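PDB 5JDD: titin from Homo sapiens, which probably serves as a giant elastic protein of the muscle sarcomere, and here contributes three tandem immunoglobulin domains of its I-band. Local coordinates for residues 21-26 with 71-76; 98-103 with 108-113; 159-164 with 168-173; 215-218 with 224-227. All blocks are in the same frame, centred on the assembly; numbering follows the deposited sequence. Where two conformers were deposited one is given.

Interaction 1: 21-26 with 71-76; sequences VAFEVS and GEYTAV
F23 and Y73 share one torsion choice. Each ring carbon CG lies opposite its own carbonyl carbon and beside the backbone N (chi1 -69° for F23, -71° for Y73). This sends both rings into the space between strands 21-27 and 71-77, which belong to different sheets. The side chains cross at about a right angle. Even so, the ring planes are only 29° apart, with centroids 5.1 Å from each other. They are slid apart, so overlap is slight. F23 CE2 does the touching: it lies over one face of Y73, 3.6 Å from Y73 CD1. In return Y73 CB lies over one face of F23, toward the rim. Two residues further along both strands, V25 CG1 reaches A75 CB at 4.0 Å. W36 packs on both of these residues and on F23. The far end of Y73 is fixed outside the pair, where Y73 OH hydrogen-bonds D69 O. That bond to the backbone four residues earlier is a tyrosine corner. V25 and A75 occupy the strand B and strand F positions that carry the disulfide in canonical immunoglobulin domains. The arrangement is part of the core of an I-set beta sandwich, between its two sheets.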
loop_
_atom_site.group_PDB
_atom_site.type_symbol
_atom_site.label_atom_id
_atom_site.label_comp_id
_atom_site.label_asym_id
_atom_site.label_seq_id
_atom_site.Cartn_x
_atom_site.Cartn_y
_atom_site.Cartn_z
ATOM N N VAL A 21 -13.188 -4.057 27.938
ATOM C CA VAL A 21 -14.501 -3.423 28.060
ATOM C C VAL A 21 -15.170 -3.863 29.354
ATOM O O VAL A 21 -14.684 -4.774 30.032
ATOM C CB VAL A 21 -15.422 -3.789 26.882
ATOM C CG1 VAL A 21 -14.778 -3.387 25.567
ATOM C CG2 VAL A 21 -15.744 -5.291 26.889
ATOM N N ALA A 22 -16.280 -3.221 29.705
ATOM C CA ALA A 22 -16.997 -3.596 30.926
ATOM C C ALA A 22 -18.497 -3.461 30.783
ATOM O O ALA A 22 -18.991 -2.642 30.012
ATOM C CB ALA A 22 -16.514 -2.763 32.111
ATOM N N PHE A 23 -19.218 -4.280 31.541
ATOM C CA PHE A 23 -20.651 -4.117 31.734
ATOM C C PHE A 23 -20.860 -3.785 33.200
ATOM O O PHE A 23 -20.087 -4.233 34.056
ATOM C CB PHE A 23 -21.391 -5.412 31.400
ATOM C CG PHE A 23 -21.375 -5.768 29.939
ATOM C CD1 PHE A 23 -22.224 -5.124 29.047
ATOM C CD2 PHE A 23 -20.514 -6.745 29.449
ATOM C CE1 PHE A 23 -22.215 -5.445 27.692
ATOM C CE2 PHE A 23 -20.506 -7.075 28.096
ATOM C CZ PHE A 23 -21.356 -6.426 27.218
ATOM N N GLU A 24 -21.897 -3.012 33.504
ATOM C CA GLU A 24 -22.121 -2.549 34.870
ATOM C C GLU A 24 -23.594 -2.609 35.230
ATOM O O GLU A 24 -24.439 -2.161 34.452
ATOM C CB GLU A 24 -21.634 -1.108 34.995
ATOM C CG GLU A 24 -21.599 -0.573 36.401
ATOM C CD GLU A 24 -20.666 0.612 36.522
ATOM O OE1 GLU A 24 -19.435 0.403 36.545
ATOM O OE2 GLU A 24 -21.161 1.755 36.576
ATOM N N VAL A 25 -23.901 -3.156 36.404
ATOM C CA VAL A 25 -25.259 -3.074 36.943
ATOM C C VAL A 25 -25.190 -2.451 38.330
ATOM O O VAL A 25 -24.267 -2.748 39.100
ATOM C CB VAL A 25 -25.961 -4.462 36.960
ATOM C CG1 VAL A 25 -25.178 -5.464 37.793
ATOM C CG2 VAL A 25 -27.404 -4.356 37.452
ATOM N N SER A 26 -26.115 -1.545 38.639
ATOM C CA SER A 26 -26.170 -0.987 39.985
ATOM C C SER A 26 -27.505 -1.297 40.627
ATOM O O SER A 26 -28.547 -1.366 39.952
ATOM C CB SER A 26 -25.887 0.517 39.995
ATOM O OG SER A 26 -27.069 1.270 39.784
ATOM N N GLY A 71 -21.604 -11.216 21.916
ATOM C CA GLY A 71 -22.896 -11.787 22.240
ATOM C C GLY A 71 -23.520 -11.183 23.476
ATOM O O GLY A 71 -23.116 -10.121 23.946
ATOM N N GLU A 72 -24.519 -11.870 24.013
ATOM C CA GLU A 72 -25.336 -11.314 25.082
ATOM C C GLU A 72 -24.851 -11.749 26.459
ATOM O O GLU A 72 -24.582 -12.932 26.698
ATOM C CB GLU A 72 -26.791 -11.731 24.882
ATOM C CG GLU A 72 -27.799 -11.006 25.763
ATOM C CD GLU A 72 -29.216 -11.185 25.251
ATOM O OE1 GLU A 72 -29.699 -12.342 25.230
ATOM O OE2 GLU A 72 -29.836 -10.173 24.852
ATOM N N TYR A 73 -24.727 -10.775 27.352
ATOM C CA TYR A 73 -24.331 -11.014 28.729
ATOM C C TYR A 73 -25.507 -10.687 29.631
ATOM O O TYR A 73 -26.221 -9.712 29.390
ATOM C CB TYR A 73 -23.113 -10.149 29.072
ATOM C CG TYR A 73 -21.865 -10.632 28.377
ATOM C CD1 TYR A 73 -21.630 -10.344 27.034
ATOM C CD2 TYR A 73 -20.941 -11.405 29.052
ATOM C CE1 TYR A 73 -20.498 -10.814 26.395
ATOM C CE2 TYR A 73 -19.803 -11.875 28.430
ATOM C CZ TYR A 73 -19.583 -11.576 27.096
ATOM O OH TYR A 73 -18.456 -12.051 26.461
ATOM N N THR A 74 -25.721 -11.510 30.656
ATOM C CA THR A 74 -26.826 -11.334 31.582
ATOM C C THR A 74 -26.305 -11.157 33.005
ATOM O O THR A 74 -25.467 -11.938 33.473
ATOM C CB THR A 74 -27.770 -12.548 31.553
ATOM O OG1 THR A 74 -28.206 -12.774 30.209
ATOM C CG2 THR A 74 -28.985 -12.329 32.455
ATOM N N ALA A 75 -26.791 -10.119 33.684
ATOM C CA ALA A 75 -26.571 -9.970 35.118
ATOM C C ALA A 75 -27.810 -10.466 35.847
ATOM O O ALA A 75 -28.930 -10.096 35.499
ATOM C CB ALA A 75 -26.298 -8.528 35.476
ATOM N N VAL A 76 -27.600 -11.307 36.854
ATOM C CA VAL A 76 -28.690 -11.828 37.666
ATOM C C VAL A 76 -28.556 -11.335 39.096
ATOM O O VAL A 76 -27.512 -11.522 39.724
ATOM C CB VAL A 76 -28.717 -13.362 37.674
ATOM C CG1 VAL A 76 -29.879 -13.869 38.516
ATOM C CG2 VAL A 76 -28.825 -13.898 36.259
#

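Interaction 2: 98-103 with 108-113; sequences KNIEVP and ASFECE
K98 O is approached both by the edge of the F110 ring and by a water shared with S109. F110 CE1 comes within 3.4 Å of K98 O, which sits near the plane of the ring. Water 2 donates to K98 O and also to S109 O, the latter at 2.8 Å. A second water works the other way. Water 1 accepts from K98 N and from E111 N, each at 3.0 Å. The two waters thus join the backbones where the segments stand too far apart for direct pairing.

This is the I-set crossover from strand A to strand A'. Strand 93-95 pairs with 108-114 in one sheet. Strand 100-103 then runs parallel to 167-176 in the other, where I100 and V102 bond to T172, T174 and T176. The segments described here therefore face each other across the sandwich, with the strand axes at 158°.

Beyond the waters the contact is made by I100. Its CG1 stands between backbone N and carbonyl carbon (chi1 49°), and the chain then runs out extended. CD1 ends over one face of the F110 ring as a CH-pi contact, 4.1 Å from the centroid and 21° off the ring normal. I100 CD1 also lies 3.4 Å from S109 O. I100 CG1 meets the rim of the same ring at F110 CZ. A108 CB receives two neighbours: I100 CD1 and, at 3.7 Å, V102 CG2. F110 in turn meets the ring of Y160 and packs on A171 and L173.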
loop_
_atom_site.group_PDB
_atom_site.type_symbol
_atom_site.label_atom_id
_atom_site.label_comp_id
_atom_site.label_asym_id
_atom_site.label_seq_id
_atom_site.Cartn_x
_atom_site.Cartn_y
_atom_site.Cartn_z
ATOM N N LYS A 98 -6.148 -3.459 -7.083
ATOM C CA LYS A 98 -6.273 -3.807 -8.483
ATOM C C LYS A 98 -4.975 -4.388 -9.029
ATOM O O LYS A 98 -3.895 -3.823 -8.830
ATOM C CB LYS A 98 -6.639 -2.563 -9.300
ATOM C CG LYS A 98 -7.972 -1.932 -8.922
ATOM C CD LYS A 98 -9.122 -2.910 -9.121
ATOM C CE LYS A 98 -9.225 -3.390 -10.566
ATOM N NZ LYS A 98 -9.398 -2.266 -11.531
ATOM N N ASN A 99 -5.083 -5.500 -9.748
ATOM C CA ASN A 99 -3.959 -5.969 -10.554
ATOM C C ASN A 99 -3.631 -4.920 -11.605
ATOM O O ASN A 99 -4.537 -4.369 -12.245
ATOM C CB ASN A 99 -4.308 -7.268 -11.279
ATOM C CG ASN A 99 -4.627 -8.407 -10.335
ATOM O OD1 ASN A 99 -4.131 -8.469 -9.205
ATOM N ND2 ASN A 99 -5.465 -9.330 -10.801
ATOM N N ILE A 100 -2.343 -4.663 -11.807
ATOM C CA ILE A 100 -1.915 -3.642 -12.759
ATOM C C ILE A 100 -0.753 -4.074 -13.645
ATOM O O ILE A 100 0.066 -4.901 -13.242
ATOM C CB ILE A 100 -1.507 -2.355 -12.037
ATOM C CG1 ILE A 100 -0.553 -2.677 -10.886
ATOM C CG2 ILE A 100 -2.745 -1.612 -11.542
ATOM C CD1 ILE A 100 0.069 -1.450 -10.228
ATOM N N GLU A 101 -0.704 -3.511 -14.856
ATOM C CA GLU A 101 0.438 -3.618 -15.752
ATOM C C GLU A 101 1.026 -2.228 -15.897
ATOM O O GLU A 101 0.292 -1.270 -16.171
ATOM C CB GLU A 101 0.015 -4.096 -17.135
ATOM C CG GLU A 101 -0.524 -5.498 -17.205
ATOM C CD GLU A 101 -0.705 -5.920 -18.648
ATOM O OE1 GLU A 101 -0.558 -5.044 -19.529
ATOM O OE2 GLU A 101 -0.978 -7.109 -18.900
ATOM N N VAL A 102 2.342 -2.117 -15.726
ATOM C CA VAL A 102 3.028 -0.828 -15.752
ATOM C C VAL A 102 4.284 -0.961 -16.597
ATOM O O VAL A 102 5.066 -1.897 -16.402
ATOM C CB VAL A 102 3.450 -0.398 -14.336
ATOM C CG1 VAL A 102 4.166 0.935 -14.385
ATOM C CG2 VAL A 102 2.240 -0.272 -13.433
ATOM N N PRO A 103 4.502 -0.032 -17.543
ATOM C CA PRO A 103 5.743 -0.121 -18.322
ATOM C C PRO A 103 6.968 0.067 -17.441
ATOM O O PRO A 103 6.934 0.895 -16.509
ATOM C CB PRO A 103 5.633 1.053 -19.303
ATOM C CG PRO A 103 4.158 1.292 -19.423
ATOM C CD PRO A 103 3.586 0.999 -18.059
ATOM N N ALA A 108 4.383 2.457 -10.286
ATOM C CA ALA A 108 3.215 1.617 -10.044
ATOM C C ALA A 108 2.633 1.979 -8.693
ATOM O O ALA A 108 3.352 2.349 -7.772
ATOM C CB ALA A 108 3.595 0.145 -10.053
ATOM N N SER A 109 1.323 1.862 -8.557
ATOM C CA SER A 109 0.726 2.092 -7.258
ATOM C C SER A 109 -0.400 1.120 -6.943
ATOM O O SER A 109 -1.157 0.679 -7.812
ATOM C CB SER A 109 0.268 3.540 -7.110
ATOM O OG SER A 109 -0.754 3.854 -8.025
ATOM N N PHE A 110 -0.455 0.751 -5.668
ATOM C CA PHE A 110 -1.531 -0.077 -5.140
ATOM C C PHE A 110 -2.217 0.678 -4.030
ATOM O O PHE A 110 -1.566 1.395 -3.269
ATOM C CB PHE A 110 -0.982 -1.385 -4.552
ATOM C CG PHE A 110 -0.465 -2.335 -5.582
ATOM C CD1 PHE A 110 -1.343 -3.120 -6.320
ATOM C CD2 PHE A 110 0.893 -2.441 -5.822
ATOM C CE1 PHE A 110 -0.873 -3.994 -7.293
ATOM C CE2 PHE A 110 1.379 -3.313 -6.793
ATOM C CZ PHE A 110 0.497 -4.093 -7.531
ATOM N N GLU A 111 -3.530 0.513 -3.916
ATOM C CA GLU A 111 -4.260 1.113 -2.812
ATOM C C GLU A 111 -5.343 0.185 -2.326
ATOM O O GLU A 111 -6.014 -0.476 -3.118
ATOM C CB GLU A 111 -4.949 2.412 -3.231
ATOM C CG GLU A 111 -4.088 3.469 -3.858
ATOM C CD GLU A 111 -4.939 4.502 -4.559
ATOM O OE1 GLU A 111 -5.993 4.873 -3.998
ATOM O OE2 GLU A 111 -4.567 4.918 -5.677
ATOM N N CYS A 112 -5.552 0.189 -1.020
ATOM C CA CYS A 112 -6.739 -0.438 -0.462
ATOM C C CYS A 112 -7.347 0.473 0.589
ATOM O O CYS A 112 -6.734 1.468 0.996
ATOM C CB CYS A 112 -6.414 -1.810 0.141
ATOM S SG CYS A 112 -5.342 -1.782 1.617
ATOM N N GLU A 113 -8.547 0.133 1.040
ATOM C CA GLU A 113 -9.184 0.863 2.129
ATOM C C GLU A 113 -9.516 -0.137 3.215
ATOM O O GLU A 113 -9.857 -1.288 2.918
ATOM C CB GLU A 113 -10.427 1.632 1.652
ATOM C CG GLU A 113 -10.065 2.751 0.665
ATOM C CD GLU A 113 -11.248 3.484 0.038
ATOM O OE1 GLU A 113 -12.384 3.426 0.563
ATOM O OE2 GLU A 113 -11.020 4.146 -1.001
HETATM O O HOH W 1 -4.917 -0.806 -6.264
HETATM O O HOH W 2 -3.310 -1.052 -8.411
#

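Interaction 3: 159-164 with 168-173; sequences EYTFVC and QVSATL
Strands 158-164 and 167-176 form the F-G beta hairpin of an I-set immunoglobulin domain. Y160 pairs with A171 and F162 with V169, both as antiparallel hydrogen-bonded pairs. Y160 N to A171 O is 2.8 Å and nearly straight at 169°. The return bond, A171 N to Y160 O, is 2.9 Å. The non-hydrogen-bonded pairs alternate with these: T161 with S170 lies between them, and E159 with T172 and V163 with Q168 lie beyond them at the two ends. There CA-H groups lean on carbonyls, as where S170 CA comes 3.1 Å from Y160 O.

The two faces differ. Y160, F162, V169 and A171 face the core. F162 CB touches V169 CG1, and L173 CB meets the Y160 ring obliquely, 3.8 Å from CE2. Y160 OH hydrogen-bonds D156 O, a tyrosine corner, which fixes the far end of the ring. F162 packs edge-to-face with W123.

On the other face, E159 lays its extended chain alongside S170, with OE2 3.7 Å from S170 CB. The amide of Q168 lies near the T161 methyl, and a water joins Q168 NE2 to T161 OG1 by weak bonds. T161 and S170 each turn their hydroxyl opposite the carbonyl carbon (chi1 -60° and -61°). The two oxygens meet directly across the strands: T161 OG1 and S170 OG are hydrogen-bonded at 2.7 Å.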
loop_
_atom_site.group_PDB
_atom_site.type_symbol
_atom_site.label_atom_id
_atom_site.label_comp_id
_atom_site.label_asym_id
_atom_site.label_seq_id
_atom_site.Cartn_x
_atom_site.Cartn_y
_atom_site.Cartn_z
ATOM N N GLU A 159 3.530 -10.493 -6.449
ATOM C CA GLU A 159 2.266 -10.350 -5.760
ATOM C C GLU A 159 2.486 -9.498 -4.527
ATOM O O GLU A 159 3.352 -9.801 -3.708
ATOM C CB GLU A 159 1.700 -11.704 -5.350
ATOM C CG GLU A 159 0.394 -11.575 -4.583
ATOM C CD GLU A 159 -0.291 -12.906 -4.386
ATOM O OE1 GLU A 159 0.319 -13.795 -3.757
ATOM O OE2 GLU A 159 -1.436 -13.060 -4.865
ATOM N N TYR A 160 1.698 -8.434 -4.398
ATOM C CA TYR A 160 1.802 -7.513 -3.271
ATOM C C TYR A 160 0.592 -7.662 -2.374
ATOM O O TYR A 160 -0.531 -7.807 -2.849
ATOM C CB TYR A 160 1.960 -6.075 -3.780
ATOM C CG TYR A 160 3.283 -5.868 -4.473
ATOM C CD1 TYR A 160 4.395 -5.428 -3.767
ATOM C CD2 TYR A 160 3.430 -6.132 -5.827
ATOM C CE1 TYR A 160 5.619 -5.255 -4.391
ATOM C CE2 TYR A 160 4.651 -5.956 -6.468
ATOM C CZ TYR A 160 5.738 -5.524 -5.736
ATOM O OH TYR A 160 6.948 -5.346 -6.345
ATOM N N THR A 161 0.825 -7.619 -1.069
ATOM C CA THR A 161 -0.227 -7.891 -0.105
ATOM C C THR A 161 -0.262 -6.798 0.950
ATOM O O THR A 161 0.785 -6.361 1.412
ATOM C CB THR A 161 0.056 -9.229 0.615
ATOM O OG1 THR A 161 0.094 -10.299 -0.341
ATOM C CG2 THR A 161 -1.004 -9.528 1.668
ATOM N N PHE A 162 -1.464 -6.352 1.317
ATOM C CA PHE A 162 -1.644 -5.535 2.511
ATOM C C PHE A 162 -2.284 -6.383 3.604
ATOM O O PHE A 162 -3.296 -7.046 3.369
ATOM C CB PHE A 162 -2.527 -4.311 2.242
ATOM C CG PHE A 162 -2.590 -3.375 3.412
ATOM C CD1 PHE A 162 -3.605 -3.475 4.349
ATOM C CD2 PHE A 162 -1.588 -2.447 3.619
ATOM C CE1 PHE A 162 -3.647 -2.633 5.454
ATOM C CE2 PHE A 162 -1.617 -1.600 4.716
ATOM C CZ PHE A 162 -2.653 -1.687 5.647
ATOM N N VAL A 163 -1.679 -6.382 4.793
ATOM C CA VAL A 163 -2.221 -7.108 5.942
ATOM C C VAL A 163 -2.972 -6.159 6.867
ATOM O O VAL A 163 -2.424 -5.155 7.326
ATOM C CB VAL A 163 -1.116 -7.815 6.738
ATOM C CG1 VAL A 163 -1.720 -8.608 7.895
ATOM C CG2 VAL A 163 -0.311 -8.739 5.824
ATOM N N CYS A 164 -4.229 -6.500 7.140
ATOM C CA CYS A 164 -5.106 -5.672 7.953
ATOM C C CYS A 164 -5.713 -6.537 9.049
ATOM O O CYS A 164 -6.703 -7.251 8.821
ATOM C CB CYS A 164 -6.204 -5.105 7.052
ATOM S SG CYS A 164 -7.478 -4.143 7.869
ATOM N N GLN A 168 -6.419 -9.965 4.827
ATOM C CA GLN A 168 -5.384 -9.472 3.927
ATOM C C GLN A 168 -5.932 -9.385 2.517
ATOM O O GLN A 168 -6.917 -10.039 2.183
ATOM C CB GLN A 168 -4.120 -10.335 4.000
ATOM C CG GLN A 168 -4.254 -11.734 3.449
ATOM C CD GLN A 168 -2.912 -12.458 3.402
ATOM O OE1 GLN A 168 -2.215 -12.554 4.412
ATOM N NE2 GLN A 168 -2.542 -12.956 2.223
ATOM N N VAL A 169 -5.309 -8.546 1.703
ATOM C CA VAL A 169 -5.714 -8.367 0.317
ATOM C C VAL A 169 -4.458 -8.361 -0.551
ATOM O O VAL A 169 -3.434 -7.810 -0.156
ATOM C CB VAL A 169 -6.555 -7.068 0.133
ATOM C CG1 VAL A 169 -5.776 -5.816 0.549
ATOM C CG2 VAL A 169 -7.082 -6.951 -1.292
ATOM N N SER A 170 -4.532 -8.998 -1.713
ATOM C CA SER A 170 -3.375 -9.064 -2.604
ATOM C C SER A 170 -3.733 -8.654 -4.028
ATOM O O SER A 170 -4.890 -8.752 -4.456
ATOM C CB SER A 170 -2.768 -10.474 -2.625
ATOM O OG SER A 170 -2.315 -10.873 -1.336
ATOM N N ALA A 171 -2.717 -8.217 -4.765
ATOM C CA ALA A 171 -2.857 -7.955 -6.191
ATOM C C ALA A 171 -1.497 -8.103 -6.835
ATOM O O ALA A 171 -0.472 -8.054 -6.151
ATOM C CB ALA A 171 -3.432 -6.552 -6.446
ATOM N N THR A 172 -1.475 -8.267 -8.151
ATOM C CA THR A 172 -0.215 -8.460 -8.858
ATOM C C THR A 172 0.194 -7.250 -9.676
ATOM O O THR A 172 -0.649 -6.519 -10.205
ATOM C CB THR A 172 -0.270 -9.655 -9.811
ATOM O OG1 THR A 172 -1.254 -9.416 -10.828
ATOM C CG2 THR A 172 -0.605 -10.916 -9.045
ATOM N N LEU A 173 1.500 -7.051 -9.763
ATOM C CA LEU A 173 2.111 -6.082 -10.662
ATOM C C LEU A 173 2.819 -6.860 -11.755
ATOM O O LEU A 173 3.598 -7.785 -11.476
ATOM C CB LEU A 173 3.137 -5.227 -9.917
ATOM C CG LEU A 173 4.030 -4.350 -10.805
ATOM C CD1 LEU A 173 3.214 -3.336 -11.575
ATOM C CD2 LEU A 173 5.060 -3.636 -9.952
HETATM O O HOH W 3 0.525 -13.392 0.992
#

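Interaction 4: 215-218 with 224-227; sequences VEIK and QMRT
The flat groups that meet M225 are backbone carbonyls of I217 and K218. The methyl M225 CE lies above the plane of the K218 carbonyl group, 3.8 Å from K218 C. M225 CE is also 3.8 Å from I217 O. On the side chain, M225 CE touches I217 CG2 at 4.0 Å. All of this is van der Waals contact made by the end of one flexible chain.

The methionine torsions explain the reach. M225 CG sits beside its backbone N, opposite the carbonyl carbon, and the chain turns at its last torsion (chi3 -71°). That bend brings CE to the backbone of 217-218. I217 presents CG2 because this branch stands opposite its own backbone N. The side chains of I217 and M225 cross at a slant, and both pack on W210 and L234.

The contact is small and lies at the surface. It joins the loop just after strand 215-216, which belongs to one sheet, to strand 223-228, the edge of the other. This is the C'-to-D connection of an I-set immunoglobulin sandwich.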
loop_
_atom_site.group_PDB
_atom_site.type_symbol
_atom_site.label_atom_id
_atom_site.label_comp_id
_atom_site.label_asym_id
_atom_site.label_seq_id
_atom_site.Cartn_x
_atom_site.Cartn_y
_atom_site.Cartn_z
ATOM N N VAL A 215 29.147 5.570 -23.879
ATOM C CA VAL A 215 29.287 6.524 -22.772
ATOM C C VAL A 215 28.089 7.473 -22.713
ATOM O O VAL A 215 27.725 8.076 -23.727
ATOM C CB VAL A 215 30.574 7.345 -22.942
ATOM C CG1 VAL A 215 30.716 8.364 -21.818
ATOM C CG2 VAL A 215 31.781 6.423 -22.973
ATOM N N GLU A 216 27.485 7.629 -21.535
ATOM C CA GLU A 216 26.299 8.474 -21.414
ATOM C C GLU A 216 26.594 9.939 -21.772
ATOM O O GLU A 216 27.559 10.539 -21.279
ATOM C CB GLU A 216 25.661 8.386 -20.016
ATOM C CG GLU A 216 24.375 9.224 -19.897
ATOM C CD GLU A 216 23.718 9.166 -18.525
ATOM O OE1 GLU A 216 23.002 10.129 -18.173
ATOM O OE2 GLU A 216 23.901 8.161 -17.808
ATOM N N ILE A 217 25.753 10.486 -22.645
ATOM C CA ILE A 217 25.871 11.856 -23.137
ATOM C C ILE A 217 25.251 12.862 -22.166
ATOM O O ILE A 217 24.128 12.682 -21.690
ATOM C CB ILE A 217 25.187 11.994 -24.521
ATOM C CG1 ILE A 217 25.831 11.040 -25.531
ATOM C CG2 ILE A 217 25.221 13.450 -25.025
ATOM C CD1 ILE A 217 25.088 10.949 -26.858
ATOM N N LYS A 218 26.014 13.916 -21.887
ATOM C CA LYS A 218 25.579 15.045 -21.077
ATOM C C LYS A 218 24.692 15.991 -21.888
ATOM O O LYS A 218 24.998 16.301 -23.036
ATOM C CB LYS A 218 26.813 15.826 -20.603
ATOM C CG LYS A 218 26.509 17.029 -19.703
ATOM C CD LYS A 218 27.765 17.867 -19.456
ATOM C CE LYS A 218 27.424 19.140 -18.691
ATOM N NZ LYS A 218 28.630 19.986 -18.462
ATOM N N GLN A 224 21.355 18.367 -27.468
ATOM C CA GLN A 224 20.070 18.522 -26.800
ATOM C C GLN A 224 19.205 17.280 -26.978
ATOM O O GLN A 224 19.053 16.762 -28.088
ATOM C CB GLN A 224 19.350 19.781 -27.290
ATOM C CG GLN A 224 20.118 21.063 -26.979
ATOM C CD GLN A 224 19.441 22.310 -27.513
ATOM O OE1 GLN A 224 18.231 22.325 -27.741
ATOM N NE2 GLN A 224 20.222 23.367 -27.717
ATOM N N MET A 225 18.648 16.798 -25.872
ATOM C CA MET A 225 17.832 15.593 -25.867
ATOM C C MET A 225 16.423 15.923 -25.418
ATOM O O MET A 225 16.216 16.399 -24.298
ATOM C CB MET A 225 18.448 14.540 -24.948
ATOM C CG MET A 225 19.682 13.892 -25.568
ATOM S SD MET A 225 20.890 13.149 -24.442
ATOM C CE MET A 225 21.613 14.619 -23.697
ATOM N N ARG A 226 15.457 15.678 -26.294
ATOM C CA ARG A 226 14.085 16.109 -26.041
ATOM C C ARG A 226 13.056 15.031 -26.335
ATOM O O ARG A 226 13.306 14.093 -27.090
ATOM C CB ARG A 226 13.751 17.325 -26.898
ATOM C CG ARG A 226 14.585 18.555 -26.614
ATOM C CD ARG A 226 14.023 19.762 -27.346
ATOM N NE ARG A 226 14.800 20.970 -27.076
ATOM C CZ ARG A 226 14.615 21.773 -26.027
ATOM N NH1 ARG A 226 13.675 21.511 -25.117
ATOM N NH2 ARG A 226 15.378 22.849 -25.887
ATOM N N THR A 227 11.876 15.196 -25.748
ATOM C CA THR A 227 10.766 14.274 -25.937
ATOM C C THR A 227 9.559 15.001 -26.537
ATOM O O THR A 227 9.210 16.095 -26.097
ATOM C CB THR A 227 10.374 13.660 -24.593
ATOM O OG1 THR A 227 11.497 12.957 -24.052
ATOM C CG2 THR A 227 9.196 12.699 -24.753
#

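The four contacts follow chain order through three immunoglobulin I-set domains in series. Interaction 1 lies in the first domain, interactions 2 and 3 in the second, and interaction 4 in the third. Interactions 1 and 4 have centres 74 Å apart, on opposite sides of the chain centre, as expected of an elongated tandem. Interactions 2 and 3 are close, with centres 10 Å apart. They meet where strands 100-103 and 167-176 run side by side in one sheet: N99 OD1 lies 2.9 Å from T172 N, a probable hydrogen bond. Interactions 1 and 2 each link the two sheets of a sandwich. Interaction 3 builds one sheet, and interaction 4 joins sheets near an edge.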